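Glucose dehydrogenase (Serratia sp. FS14, PDB 7CDY) belongs to the glucose/sorbosone dehydrogenase family, a beta-propeller protein that holds a calcium ion in this model. Local coordinates at residues 126-131 with 321-326; 194-199 with 205-210; 271-276 with 328-333; 285-290 with 296-301; 310-315 with 342-347. One frame throughout, in Å; residues are numbered along the deposited sequence.

Contact 1. Residues 126-131 with 321-326; sequences GGKLAF and EVRSGP
The guanidinium of Arg323 has water 1 in its plane at one edge, bound to NH1, and Lys128 NZ approaching obliquely near NH2. The Glu321 carboxylate is met from two directions: Arg323 NH2 reaches OE2 on the syn side, 2.9 Å away and 24° out of plane, and Lys128 NZ meets OE1 from above, 37° out of plane and 3.0 Å off. This salt-bridge network lies deep in the beta-propeller, where the inner-edge strands 129-131 and 319-324 belong to different sheets and are joined here by side chains. Arg323 NE adds a weak bond to OE2, so Glu321 ties the arginine through two nitrogens. Two successive bends in the Lys128 chain (chi2 -52°) bring its NZ to 3.4 Å from Arg323 NH2. These like charges are probably offset by the two carboxylates, Glu321 and Glu64, the latter bridging to Lys128 NZ through OE1 and to Arg323 NH2 through OE2. Glu321 OE2 also takes the backbone N-H of Leu17. Water 1 accepts from Arg323 NH1 at 3.1 Å and lies 2.8 Å from Leu129 O, to which it probably donates.

Contact 2. Residues 194-199 with 205-210; sequences QGLALN and IWEHEH
His208 turns one ring face to Gly195, whose CA sits over the ring centre, 3.5 Å from the centroid. With no side chain there, the imidazole lies flat against the neighbouring backbone, a chi1 of 71° tucking CG between N and the carbonyl carbon. The strands form an antiparallel beta hairpin of the propeller, with Gln194 and Gly195 opposing His208 as a classic beta bulge. There Gln194 N and Gly195 N make only weak bonds to His208 O; beyond it Trp206 N meets Ala197 O at 2.8 Å. Asn199, its OD1 bonded to the backbone N of Trp201, runs alongside Trp206, with ND2 3.1 Å above the indole plane, toward the rim, and amide and ring planes 54° apart. On the face opposite His208 and Trp206, Leu196 CD1 packs across Ile205 CG2 at 3.6 Å. His208 is held by Gly269 O at NE2 and at ND1 by water 2, which accepts from Gln194 N. The Gln194 amide stands 76° from the His210 ring, its OE1 in the ring plane, 2.7 Å from NE2. NE2 donates from above the carbonyl plane, not along a lone pair, consistent with the amide oxygen being turned to the histidine.

Contact 3. Residues 271-276 with 328-333; sequences AFYDGQ and GYLYLL
The one hydrogen bond between these segments is short: Tyr273 OH donates to the backbone O of Gly328 at 2.6 Å. The hydroxyl arrives 17° from the carbonyl plane, with a C=O...O angle of 125°, so the approach is bent rather than end-on. The same hydroxyl is also bonded to the backbone N of Phe278, so two backbone groups hold it. The carbonyl oxygen lies in the plane of the ring at its edge, and Tyr273 CE1 comes to 3.2 Å of Gly328 O beside the bonded OH. Gly328 has a positive phi, at backbone angles where a side chain would press on the carbonyl O of the preceding residue, which suits glycine here. In the propeller this joins two adjacent sheets: Tyr273 lies on the inner strand 267-273 of one, while strand 330-334 lies second from the inner edge of the next. The apolar part of the contact is lighter. Leu330 CD2 meets the ring edge at Tyr273 CD1, 4.1 Å away, the two side chains crossing at a slant. With chi1 of Tyr273 at -171°, CG opposite the backbone N, the ring reaches over to segment 328-333. Phe286 packs against both Tyr273 and Leu330, and Ser324 of the facing sheet also touches Tyr273. Within its own segment, the ring has Gly275 N over one face, 3.4 Å above the plane and offset toward the rim.

Contact 4. Residues 285-290 with 296-301; sequences LFIGAL and IRLTLE
Phe286 and Arg297 lie side by side on one face of an antiparallel beta hairpin, strands 284-289 and 294-301, in the middle of a four-stranded propeller sheet. The aliphatic stem of the arginine covers the phenyl ring: Arg297 CG sits over the face, 3.9 Å from the centroid, and CD presses on CZ at 3.3 Å. Arg297 runs straight through chi2 and then kinks at chi3 (77°), which carries the guanidinium past the ring, its plane 38° from that of the phenyl. The pair is non-hydrogen-bonded in the backbone, and the hydrogen-bonded pairs flank it. Leu285 N and O both bond Leu298, each at 2.8 Å, and Ile287 is paired with Ile296 in the same two-bond way, Ile287 N to Ile296 O at 2.9 Å and Ile296 N to Ile287 O at 2.8 Å. The strands are twisted, with axes 155° apart. Their other face is wholly apolar here: Ile287 CD1 meets Leu298 CD1 at 4.0 Å, Ala289 CB lies near Ile296 CD1, and Leu285 CB packs on Leu300 CD1 at 4.2 Å. That face is covered by the neighbouring sheet, where Trp206 touches Leu285 and Leu300 and His208 touches Ile287. Farther out, Trp281 stacks edge-to-face with Phe286 and also packs against Arg297. What anchors the arginine head lies beyond the two segments: NE forms a salt bridge with OE1 of Glu309, and NH1 is hydrogen-bonded to OG of Ser284.

Contact 5. Residues 310-315 with 342-347; sequences RLLGDR and LKVGAS
Arg315 NH2 forms a salt bridge with OE2 of Glu317 and at the same time rests against Leu342, 3.8 Å from CD2 and 3.9 Å from CD1. The two side chains come from opposite directions. A bend at chi3 (49°) turns the guanidinium aside, which brings NH2 to both methyls of the leucine. Arg315 closes a type I beta turn begun by Leu312, with Arg315 N bonded to Leu312 O at 3.1 Å. This turn follows strand 304-311, the outer strand of one propeller sheet, and packs on strand 339-345 of the next. There the N-terminal strand 3-19 pairs with 339-345, consistent with the closure by which a propeller's first strand completes its last blade. Leu312 points toward that strand as well: its CD1 lies 4.5 Å from Val344 CG2, a loose touch. Val4 of strand 3-19 packs on Leu312, Arg315 and Leu342 alike, and Leu332 lies against both Leu312 and Val344.

The contacts range from contact 1, about 6 Å from the chain centre, to contact 5, about 21 Å (centre to centre). Contacts 1 and 2 touch directly, Lys128 CG lying 3.4 Å from Gln194 C. Contact 2 abuts contact 4 where His208 NE2 meets Ile287 CG2 at 3.5 Å, while contacts 3 and 4 share a sheet through Ala271 O and Phe286 N, 2.8 Å apart. Contacts 3 and 5 join likewise at Leu330 O and Val344 N, also 2.8 Å. Contact 2 lies near the calcium ion: the nearest atom of the Glu209 side chain is about 5 Å from the ion, whose site includes Glu217 and Tyr227, and Glu217 pairs with Glu209 through the backbone.

Contact 1. Residues 126-131 with 321-326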
# COMPACT_ATOMS: atom_id res chain seq x y z
N GLY A 126 -3.75 3.87 -5.75
CA GLY A 126 -2.62 3.41 -4.96
C GLY A 126 -2.95 3.58 -3.49
O GLY A 126 -4.00 3.12 -3.01
N GLY A 127 -2.09 4.26 -2.75
CA GLY A 127 -2.42 4.67 -1.39
C GLY A 127 -1.55 4.11 -0.30
O GLY A 127 -1.65 4.58 0.85
N LYS A 128 -0.69 3.13 -0.58
CA LYS A 128 0.15 2.60 0.49
C LYS A 128 1.21 3.62 0.90
O LYS A 128 1.66 4.45 0.11
CB LYS A 128 0.81 1.29 0.07
CG LYS A 128 -0.15 0.13 -0.30
CD LYS A 128 -1.21 -0.16 0.74
CE LYS A 128 -0.80 -1.24 1.73
NZ LYS A 128 -1.88 -1.46 2.75
N LEU A 129 1.60 3.53 2.17
CA LEU A 129 2.57 4.43 2.78
C LEU A 129 3.63 3.60 3.49
O LEU A 129 3.34 2.51 3.99
CB LEU A 129 1.92 5.30 3.86
CG LEU A 129 0.72 6.14 3.42
CD1 LEU A 129 0.11 6.84 4.61
CD2 LEU A 129 1.11 7.16 2.36
N ALA A 130 4.86 4.13 3.57
CA ALA A 130 5.89 3.47 4.35
C ALA A 130 6.99 4.46 4.70
O ALA A 130 7.37 5.28 3.86
CB ALA A 130 6.51 2.29 3.58
N PHE A 131 7.51 4.36 5.91
CA PHE A 131 8.67 5.14 6.30
C PHE A 131 9.95 4.35 6.02
O PHE A 131 9.98 3.12 6.15
CB PHE A 131 8.59 5.53 7.78
CG PHE A 131 7.64 6.67 8.05
CD1 PHE A 131 8.03 7.98 7.82
CD2 PHE A 131 6.35 6.43 8.52
CE1 PHE A 131 7.15 9.02 8.05
CE2 PHE A 131 5.49 7.48 8.75
CZ PHE A 131 5.88 8.78 8.51
N GLU A 321 -4.72 -6.87 3.27
CA GLU A 321 -3.67 -6.25 4.07
C GLU A 321 -2.88 -7.33 4.78
O GLU A 321 -3.45 -8.35 5.18
CB GLU A 321 -4.29 -5.31 5.12
CG GLU A 321 -3.30 -4.68 6.13
CD GLU A 321 -2.42 -3.61 5.49
OE1 GLU A 321 -1.76 -3.89 4.46
OE2 GLU A 321 -2.36 -2.47 6.01
N VAL A 322 -1.57 -7.12 4.89
CA VAL A 322 -0.67 -8.02 5.61
C VAL A 322 0.30 -7.18 6.43
O VAL A 322 0.98 -6.31 5.88
CB VAL A 322 0.17 -8.86 4.62
CG1 VAL A 322 0.96 -9.91 5.38
CG2 VAL A 322 -0.69 -9.51 3.55
N ARG A 323 0.39 -7.46 7.73
CA ARG A 323 1.40 -6.80 8.56
C ARG A 323 2.07 -7.83 9.45
O ARG A 323 1.43 -8.78 9.91
CB ARG A 323 0.81 -5.67 9.43
CG ARG A 323 0.15 -4.54 8.67
CD ARG A 323 1.15 -3.59 7.98
NE ARG A 323 0.41 -2.65 7.13
CZ ARG A 323 0.92 -1.85 6.20
NH1 ARG A 323 2.23 -1.82 5.97
NH2 ARG A 323 0.09 -1.08 5.50
N SER A 324 3.36 -7.63 9.69
CA SER A 324 4.10 -8.48 10.62
C SER A 324 3.99 -7.88 12.01
O SER A 324 4.46 -6.76 12.24
CB SER A 324 5.56 -8.59 10.18
OG SER A 324 6.29 -9.53 10.97
N GLY A 325 3.36 -8.60 12.93
CA GLY A 325 3.09 -8.09 14.26
C GLY A 325 4.29 -8.19 15.18
O GLY A 325 5.14 -9.07 15.03
N PRO A 326 4.37 -7.29 16.17
CA PRO A 326 5.48 -7.37 17.13
C PRO A 326 5.50 -8.65 17.95
O PRO A 326 6.54 -8.99 18.53
CB PRO A 326 5.27 -6.13 18.02
CG PRO A 326 3.83 -5.76 17.83
CD PRO A 326 3.49 -6.14 16.41
O HOH W 1 2.47 -0.12 3.43

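Contact 2. Residues 194-199 with 205-210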
# COMPACT_ATOMS: atom_id res chain seq x y z
N GLN A 194 -0.39 -1.49 -4.59
CA GLN A 194 -1.05 -1.76 -3.32
C GLN A 194 -0.14 -2.52 -2.36
O GLN A 194 -0.62 -3.14 -1.40
CB GLN A 194 -2.42 -2.42 -3.53
CG GLN A 194 -3.43 -1.46 -4.18
CD GLN A 194 -4.84 -2.02 -4.29
OE1 GLN A 194 -5.04 -3.23 -4.32
NE2 GLN A 194 -5.82 -1.12 -4.35
N GLY A 195 1.18 -2.43 -2.56
CA GLY A 195 2.13 -2.95 -1.60
C GLY A 195 3.33 -2.03 -1.51
O GLY A 195 3.84 -1.60 -2.55
N LEU A 196 3.79 -1.75 -0.29
CA LEU A 196 4.95 -0.88 -0.11
C LEU A 196 5.54 -1.18 1.26
O LEU A 196 4.85 -1.03 2.27
CB LEU A 196 4.52 0.58 -0.19
CG LEU A 196 5.64 1.62 -0.31
CD1 LEU A 196 6.31 1.53 -1.68
CD2 LEU A 196 5.07 3.03 -0.09
N ALA A 197 6.81 -1.57 1.31
CA ALA A 197 7.36 -1.95 2.61
C ALA A 197 8.88 -1.85 2.60
O ALA A 197 9.53 -2.06 1.58
CB ALA A 197 6.94 -3.36 3.01
N LEU A 198 9.43 -1.56 3.78
CA LEU A 198 10.87 -1.44 3.98
C LEU A 198 11.45 -2.81 4.26
O LEU A 198 11.05 -3.49 5.21
CB LEU A 198 11.10 -0.52 5.17
CG LEU A 198 12.56 -0.31 5.58
CD1 LEU A 198 13.30 0.51 4.53
CD2 LEU A 198 12.60 0.38 6.94
N ASN A 199 12.40 -3.23 3.44
CA ASN A 199 13.12 -4.48 3.70
C ASN A 199 13.94 -4.30 4.97
O ASN A 199 14.81 -3.42 5.02
CB ASN A 199 14.01 -4.79 2.49
CG ASN A 199 14.76 -6.12 2.63
OD1 ASN A 199 15.42 -6.36 3.65
ND2 ASN A 199 14.66 -6.97 1.62
N ILE A 205 13.29 0.24 0.19
CA ILE A 205 11.85 0.16 -0.05
C ILE A 205 11.57 -0.79 -1.21
O ILE A 205 12.17 -0.67 -2.29
CB ILE A 205 11.29 1.56 -0.34
CG1 ILE A 205 11.38 2.46 0.90
CG2 ILE A 205 9.84 1.48 -0.86
CD1 ILE A 205 10.33 2.16 1.96
N TRP A 206 10.67 -1.75 -0.99
CA TRP A 206 10.14 -2.60 -2.04
C TRP A 206 8.67 -2.25 -2.26
O TRP A 206 7.99 -1.71 -1.38
CB TRP A 206 10.25 -4.09 -1.67
CG TRP A 206 11.65 -4.66 -1.60
CD1 TRP A 206 12.82 -3.99 -1.32
CD2 TRP A 206 12.01 -6.04 -1.77
NE1 TRP A 206 13.88 -4.89 -1.34
CE2 TRP A 206 13.40 -6.14 -1.61
CE3 TRP A 206 11.27 -7.19 -2.06
CZ2 TRP A 206 14.08 -7.37 -1.73
CZ3 TRP A 206 11.95 -8.41 -2.18
CH2 TRP A 206 13.34 -8.48 -2.00
N GLU A 207 8.18 -2.58 -3.46
CA GLU A 207 6.85 -2.17 -3.90
C GLU A 207 6.24 -3.31 -4.70
O GLU A 207 6.95 -4.09 -5.33
CB GLU A 207 6.96 -0.89 -4.75
CG GLU A 207 5.67 -0.40 -5.40
CD GLU A 207 5.48 -0.87 -6.84
OE1 GLU A 207 6.20 -1.79 -7.29
OE2 GLU A 207 4.58 -0.33 -7.50
N HIS A 208 4.91 -3.39 -4.69
CA HIS A 208 4.24 -4.27 -5.65
C HIS A 208 3.02 -3.57 -6.23
O HIS A 208 2.51 -2.60 -5.67
CB HIS A 208 4.01 -5.71 -5.14
CG HIS A 208 2.97 -5.84 -4.06
ND1 HIS A 208 1.67 -5.41 -4.21
CD2 HIS A 208 3.03 -6.45 -2.85
CE1 HIS A 208 0.99 -5.71 -3.12
NE2 HIS A 208 1.79 -6.35 -2.28
N GLU A 209 2.55 -4.07 -7.37
CA GLU A 209 1.46 -3.40 -8.07
C GLU A 209 0.69 -4.39 -8.91
O GLU A 209 1.23 -5.40 -9.37
CB GLU A 209 1.97 -2.24 -8.95
CG GLU A 209 3.04 -2.64 -9.95
CD GLU A 209 3.60 -1.43 -10.67
OE1 GLU A 209 3.21 -1.17 -11.82
OE2 GLU A 209 4.41 -0.70 -10.06
N HIS A 210 -0.57 -4.05 -9.16
CA HIS A 210 -1.43 -4.81 -10.05
C HIS A 210 -1.05 -4.57 -11.49
O HIS A 210 -0.82 -3.42 -11.91
CB HIS A 210 -2.88 -4.33 -9.89
CG HIS A 210 -3.48 -4.64 -8.56
ND1 HIS A 210 -4.14 -5.82 -8.31
CD2 HIS A 210 -3.54 -3.92 -7.41
CE1 HIS A 210 -4.57 -5.82 -7.05
NE2 HIS A 210 -4.21 -4.68 -6.49
O HOH W 2 -0.38 -4.19 -5.66

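Contact 3. Residues 271-276 with 328-333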
# COMPACT_ATOMS: atom_id res chain seq x y z
N ALA A 271 4.39 -7.60 3.72
CA ALA A 271 5.14 -7.55 4.98
C ALA A 271 6.30 -8.52 4.93
O ALA A 271 6.12 -9.68 4.54
CB ALA A 271 4.24 -7.90 6.17
N PHE A 272 7.48 -8.06 5.33
CA PHE A 272 8.64 -8.92 5.54
C PHE A 272 8.59 -9.51 6.94
O PHE A 272 8.29 -8.81 7.91
CB PHE A 272 9.92 -8.11 5.41
CG PHE A 272 10.16 -7.53 4.04
CD1 PHE A 272 10.85 -8.25 3.07
CD2 PHE A 272 9.75 -6.23 3.73
CE1 PHE A 272 11.09 -7.70 1.82
CE2 PHE A 272 9.97 -5.69 2.49
CZ PHE A 272 10.65 -6.42 1.53
N TYR A 273 8.88 -10.81 7.06
CA TYR A 273 8.84 -11.47 8.37
C TYR A 273 10.24 -11.48 8.97
O TYR A 273 11.14 -12.16 8.47
CB TYR A 273 8.25 -12.88 8.29
CG TYR A 273 8.01 -13.44 9.68
CD1 TYR A 273 6.82 -13.19 10.35
CD2 TYR A 273 9.01 -14.16 10.34
CE1 TYR A 273 6.61 -13.68 11.64
CE2 TYR A 273 8.80 -14.65 11.63
CZ TYR A 273 7.60 -14.41 12.27
OH TYR A 273 7.39 -14.89 13.54
N ASP A 274 10.42 -10.71 10.05
CA ASP A 274 11.68 -10.62 10.78
C ASP A 274 11.48 -10.95 12.26
O ASP A 274 12.23 -10.48 13.12
CB ASP A 274 12.29 -9.23 10.60
CG ASP A 274 13.75 -9.15 11.06
OD1 ASP A 274 14.46 -10.17 11.02
OD2 ASP A 274 14.17 -8.04 11.46
N GLY A 275 10.47 -11.76 12.57
CA GLY A 275 10.20 -12.15 13.94
C GLY A 275 11.02 -13.35 14.37
O GLY A 275 11.78 -13.93 13.60
N GLN A 276 10.85 -13.72 15.64
CA GLN A 276 11.50 -14.90 16.19
C GLN A 276 10.55 -16.06 16.46
O GLN A 276 11.02 -17.18 16.64
CB GLN A 276 12.24 -14.56 17.49
CG GLN A 276 13.56 -13.82 17.31
CD GLN A 276 14.45 -14.45 16.25
OE1 GLN A 276 14.68 -15.66 16.25
NE2 GLN A 276 14.95 -13.62 15.34
N GLY A 328 5.19 -11.62 16.67
CA GLY A 328 5.65 -12.70 15.82
C GLY A 328 4.60 -13.36 14.95
O GLY A 328 4.92 -14.32 14.26
N TYR A 329 3.35 -12.89 14.98
CA TYR A 329 2.31 -13.39 14.09
C TYR A 329 2.09 -12.43 12.93
O TYR A 329 2.46 -11.25 12.99
CB TYR A 329 0.99 -13.55 14.85
CG TYR A 329 0.95 -14.71 15.82
CD1 TYR A 329 1.37 -14.54 17.14
CD2 TYR A 329 0.50 -15.96 15.42
CE1 TYR A 329 1.32 -15.60 18.03
CE2 TYR A 329 0.45 -17.02 16.31
CZ TYR A 329 0.87 -16.83 17.61
OH TYR A 329 0.83 -17.89 18.49
N LEU A 330 1.49 -12.94 11.86
CA LEU A 330 1.02 -12.08 10.78
C LEU A 330 -0.42 -11.68 11.06
O LEU A 330 -1.20 -12.45 11.63
CB LEU A 330 1.07 -12.82 9.44
CG LEU A 330 2.44 -13.18 8.90
CD1 LEU A 330 2.28 -13.99 7.63
CD2 LEU A 330 3.26 -11.93 8.63
N TYR A 331 -0.77 -10.46 10.66
CA TYR A 331 -2.11 -9.93 10.82
C TYR A 331 -2.65 -9.53 9.45
O TYR A 331 -1.98 -8.81 8.70
CB TYR A 331 -2.11 -8.74 11.79
CG TYR A 331 -1.92 -9.17 13.23
CD1 TYR A 331 -0.67 -9.54 13.71
CD2 TYR A 331 -3.00 -9.22 14.10
CE1 TYR A 331 -0.51 -9.96 15.03
CE2 TYR A 331 -2.84 -9.62 15.41
CZ TYR A 331 -1.60 -9.99 15.87
OH TYR A 331 -1.45 -10.39 17.18
N LEU A 332 -3.84 -10.02 9.11
CA LEU A 332 -4.44 -9.81 7.80
C LEU A 332 -5.80 -9.16 7.94
O LEU A 332 -6.48 -9.32 8.97
CB LEU A 332 -4.67 -11.15 7.07
CG LEU A 332 -3.53 -12.17 6.98
CD1 LEU A 332 -3.92 -13.33 6.07
CD2 LEU A 332 -2.23 -11.54 6.52
N LEU A 333 -6.21 -8.44 6.89
CA LEU A 333 -7.59 -7.99 6.73
C LEU A 333 -8.16 -8.60 5.47
O LEU A 333 -7.45 -8.75 4.46
CB LEU A 333 -7.68 -6.47 6.57
CG LEU A 333 -7.16 -5.64 7.76
CD1 LEU A 333 -7.08 -4.15 7.41
CD2 LEU A 333 -8.02 -5.87 8.99

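Contact 4. Residues 285-290 with 296-301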
# COMPACT_ATOMS: atom_id res chain seq x y z
N LEU A 285 8.79 -12.84 2.43
CA LEU A 285 7.95 -11.69 2.14
C LEU A 285 6.54 -12.21 1.89
O LEU A 285 6.34 -13.09 1.05
CB LEU A 285 8.47 -10.98 0.89
CG LEU A 285 7.60 -9.86 0.32
CD1 LEU A 285 7.41 -8.78 1.37
CD2 LEU A 285 8.23 -9.29 -0.95
N PHE A 286 5.58 -11.70 2.65
CA PHE A 286 4.20 -12.13 2.54
C PHE A 286 3.37 -11.08 1.81
O PHE A 286 3.49 -9.88 2.08
CB PHE A 286 3.62 -12.36 3.94
CG PHE A 286 4.16 -13.58 4.62
CD1 PHE A 286 5.32 -13.52 5.38
CD2 PHE A 286 3.52 -14.79 4.48
CE1 PHE A 286 5.82 -14.66 6.01
CE2 PHE A 286 4.00 -15.93 5.10
CZ PHE A 286 5.16 -15.86 5.87
N ILE A 287 2.52 -11.53 0.89
CA ILE A 287 1.73 -10.66 0.02
C ILE A 287 0.31 -11.20 -0.06
O ILE A 287 0.13 -12.40 -0.29
CB ILE A 287 2.36 -10.58 -1.38
CG1 ILE A 287 3.75 -9.93 -1.32
CG2 ILE A 287 1.43 -9.85 -2.36
CD1 ILE A 287 4.55 -10.08 -2.61
N GLY A 288 -0.69 -10.35 0.10
CA GLY A 288 -2.06 -10.82 -0.04
C GLY A 288 -2.46 -10.96 -1.50
O GLY A 288 -1.95 -10.28 -2.39
N ALA A 289 -3.39 -11.89 -1.76
CA ALA A 289 -4.00 -12.06 -3.07
C ALA A 289 -5.50 -11.81 -2.95
O ALA A 289 -6.19 -12.53 -2.21
CB ALA A 289 -3.72 -13.45 -3.65
N LEU A 290 -5.99 -10.77 -3.63
CA LEU A 290 -7.42 -10.49 -3.66
C LEU A 290 -8.16 -11.46 -4.57
O LEU A 290 -9.04 -12.20 -4.12
CB LEU A 290 -7.67 -9.04 -4.09
CG LEU A 290 -7.17 -7.96 -3.14
CD1 LEU A 290 -7.12 -6.60 -3.87
CD2 LEU A 290 -8.05 -7.85 -1.92
N ILE A 296 0.40 -15.17 -0.22
CA ILE A 296 1.60 -15.58 -0.94
C ILE A 296 2.79 -15.41 -0.02
O ILE A 296 2.93 -14.38 0.64
CB ILE A 296 1.77 -14.73 -2.21
CG1 ILE A 296 0.60 -14.96 -3.17
CG2 ILE A 296 3.10 -15.01 -2.87
CD1 ILE A 296 0.50 -13.90 -4.26
N ARG A 297 3.66 -16.42 0.03
CA ARG A 297 4.92 -16.32 0.76
C ARG A 297 6.08 -16.49 -0.21
O ARG A 297 6.22 -17.55 -0.83
CB ARG A 297 5.01 -17.36 1.87
CG ARG A 297 6.29 -17.23 2.68
CD ARG A 297 6.33 -18.19 3.85
NE ARG A 297 6.64 -19.54 3.42
CZ ARG A 297 7.85 -20.08 3.48
NH1 ARG A 297 8.88 -19.38 3.94
NH2 ARG A 297 8.05 -21.33 3.08
N LEU A 298 6.92 -15.46 -0.33
CA LEU A 298 8.11 -15.52 -1.17
C LEU A 298 9.33 -15.70 -0.27
O LEU A 298 9.56 -14.89 0.63
CB LEU A 298 8.26 -14.24 -1.99
CG LEU A 298 7.09 -13.88 -2.90
CD1 LEU A 298 7.39 -12.62 -3.69
CD2 LEU A 298 6.81 -15.05 -3.84
N THR A 299 10.11 -16.75 -0.52
CA THR A 299 11.37 -16.93 0.20
C THR A 299 12.44 -16.09 -0.49
O THR A 299 12.58 -16.13 -1.71
CB THR A 299 11.76 -18.41 0.16
OG1 THR A 299 10.75 -19.18 0.82
CG2 THR A 299 13.09 -18.63 0.87
N LEU A 300 13.20 -15.32 0.30
CA LEU A 300 14.20 -14.41 -0.24
C LEU A 300 15.60 -14.87 0.12
O LEU A 300 15.85 -15.35 1.23
CB LEU A 300 14.02 -13.00 0.33
CG LEU A 300 12.63 -12.38 0.22
CD1 LEU A 300 12.62 -11.00 0.89
CD2 LEU A 300 12.20 -12.31 -1.24
N GLU A 301 16.51 -14.69 -0.82
CA GLU A 301 17.95 -14.79 -0.57
C GLU A 301 18.52 -13.45 -1.01
O GLU A 301 18.74 -13.21 -2.20
CB GLU A 301 18.55 -15.97 -1.32
CG GLU A 301 18.16 -17.31 -0.70
CD GLU A 301 18.70 -18.52 -1.45
OE1 GLU A 301 19.50 -18.34 -2.40
OE2 GLU A 301 18.33 -19.65 -1.09

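Contact 5. Residues 310-315 with 342-347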
# COMPACT_ATOMS: atom_id res chain seq x y z
N ARG A 310 1.93 -20.81 -1.45
CA ARG A 310 0.56 -20.32 -1.32
C ARG A 310 -0.04 -20.87 -0.03
O ARG A 310 0.05 -22.07 0.24
CB ARG A 310 -0.30 -20.77 -2.51
CG ARG A 310 0.16 -20.25 -3.87
CD ARG A 310 0.28 -18.73 -3.88
NE ARG A 310 0.55 -18.18 -5.20
CZ ARG A 310 -0.40 -17.91 -6.09
NH1 ARG A 310 -1.67 -18.16 -5.81
NH2 ARG A 310 -0.07 -17.38 -7.27
N LEU A 311 -0.68 -19.99 0.75
CA LEU A 311 -1.33 -20.32 2.00
C LEU A 311 -2.76 -19.81 1.97
O LEU A 311 -3.08 -18.87 1.24
CB LEU A 311 -0.60 -19.69 3.21
CG LEU A 311 0.88 -20.02 3.43
CD1 LEU A 311 1.78 -19.17 2.53
CD2 LEU A 311 1.25 -19.78 4.88
N LEU A 312 -3.62 -20.42 2.78
CA LEU A 312 -5.02 -19.97 3.00
C LEU A 312 -5.90 -20.09 1.75
O LEU A 312 -6.95 -19.58 1.74
CB LEU A 312 -5.07 -18.52 3.51
CG LEU A 312 -4.14 -18.14 4.66
CD1 LEU A 312 -4.42 -16.72 5.12
CD2 LEU A 312 -4.26 -19.10 5.82
N GLY A 313 -5.49 -20.92 0.79
CA GLY A 313 -6.25 -21.10 -0.46
C GLY A 313 -7.61 -21.79 -0.31
O GLY A 313 -8.34 -21.75 -1.24
N ASP A 314 -7.89 -22.42 0.80
CA ASP A 314 -9.18 -23.10 1.05
C ASP A 314 -10.10 -22.21 1.90
O ASP A 314 -11.24 -22.59 2.09
CB ASP A 314 -8.91 -24.34 1.89
CG ASP A 314 -8.39 -23.92 3.25
OD1 ASP A 314 -7.37 -23.25 3.30
OD2 ASP A 314 -9.04 -24.21 4.23
N ARG A 315 -9.71 -20.97 2.19
CA ARG A 315 -10.56 -20.18 3.07
C ARG A 315 -11.52 -19.26 2.33
O ARG A 315 -12.53 -18.85 2.91
CB ARG A 315 -9.70 -19.39 4.07
CG ARG A 315 -9.01 -20.31 5.07
CD ARG A 315 -8.14 -19.54 6.03
NE ARG A 315 -8.87 -18.42 6.61
CZ ARG A 315 -9.59 -18.48 7.72
NH1 ARG A 315 -9.67 -19.62 8.41
NH2 ARG A 315 -10.24 -17.41 8.15
N LEU A 342 -7.57 -11.20 10.89
CA LEU A 342 -7.06 -12.55 11.12
C LEU A 342 -5.65 -12.50 11.69
O LEU A 342 -4.82 -11.68 11.27
CB LEU A 342 -7.00 -13.34 9.82
CG LEU A 342 -8.29 -13.44 9.01
CD1 LEU A 342 -8.04 -14.20 7.71
CD2 LEU A 342 -9.40 -14.10 9.82
N LYS A 343 -5.37 -13.42 12.61
CA LYS A 343 -4.04 -13.61 13.17
C LYS A 343 -3.53 -14.96 12.67
O LYS A 343 -4.18 -15.99 12.88
CB LYS A 343 -4.12 -13.58 14.69
CG LYS A 343 -2.80 -13.75 15.42
CD LYS A 343 -3.07 -13.70 16.92
CE LYS A 343 -1.95 -14.33 17.72
NZ LYS A 343 -2.24 -14.29 19.18
N VAL A 344 -2.39 -14.92 12.01
CA VAL A 344 -1.88 -16.12 11.29
C VAL A 344 -0.48 -16.48 11.74
O VAL A 344 0.35 -15.65 11.83
CB VAL A 344 -1.91 -15.87 9.77
CG1 VAL A 344 -1.41 -17.10 9.04
CG2 VAL A 344 -3.30 -15.51 9.28
N GLY A 345 -0.30 -17.77 12.01
CA GLY A 345 0.98 -18.31 12.47
C GLY A 345 1.38 -19.54 11.67
O GLY A 345 0.58 -20.12 11.04
N ALA A 346 2.63 -19.90 11.76
CA ALA A 346 3.15 -21.04 10.98
C ALA A 346 2.65 -22.40 11.48
O ALA A 346 2.50 -23.22 10.62
CB ALA A 346 4.64 -20.96 10.84
N SER A 347 2.45 -22.60 12.78
CA SER A 347 1.92 -23.89 13.36
C SER A 347 1.88 -23.77 14.87
O SER A 347 1.61 -24.82 15.50
CB SER A 347 2.57 -25.27 13.02
OG SER A 347 3.91 -25.15 12.65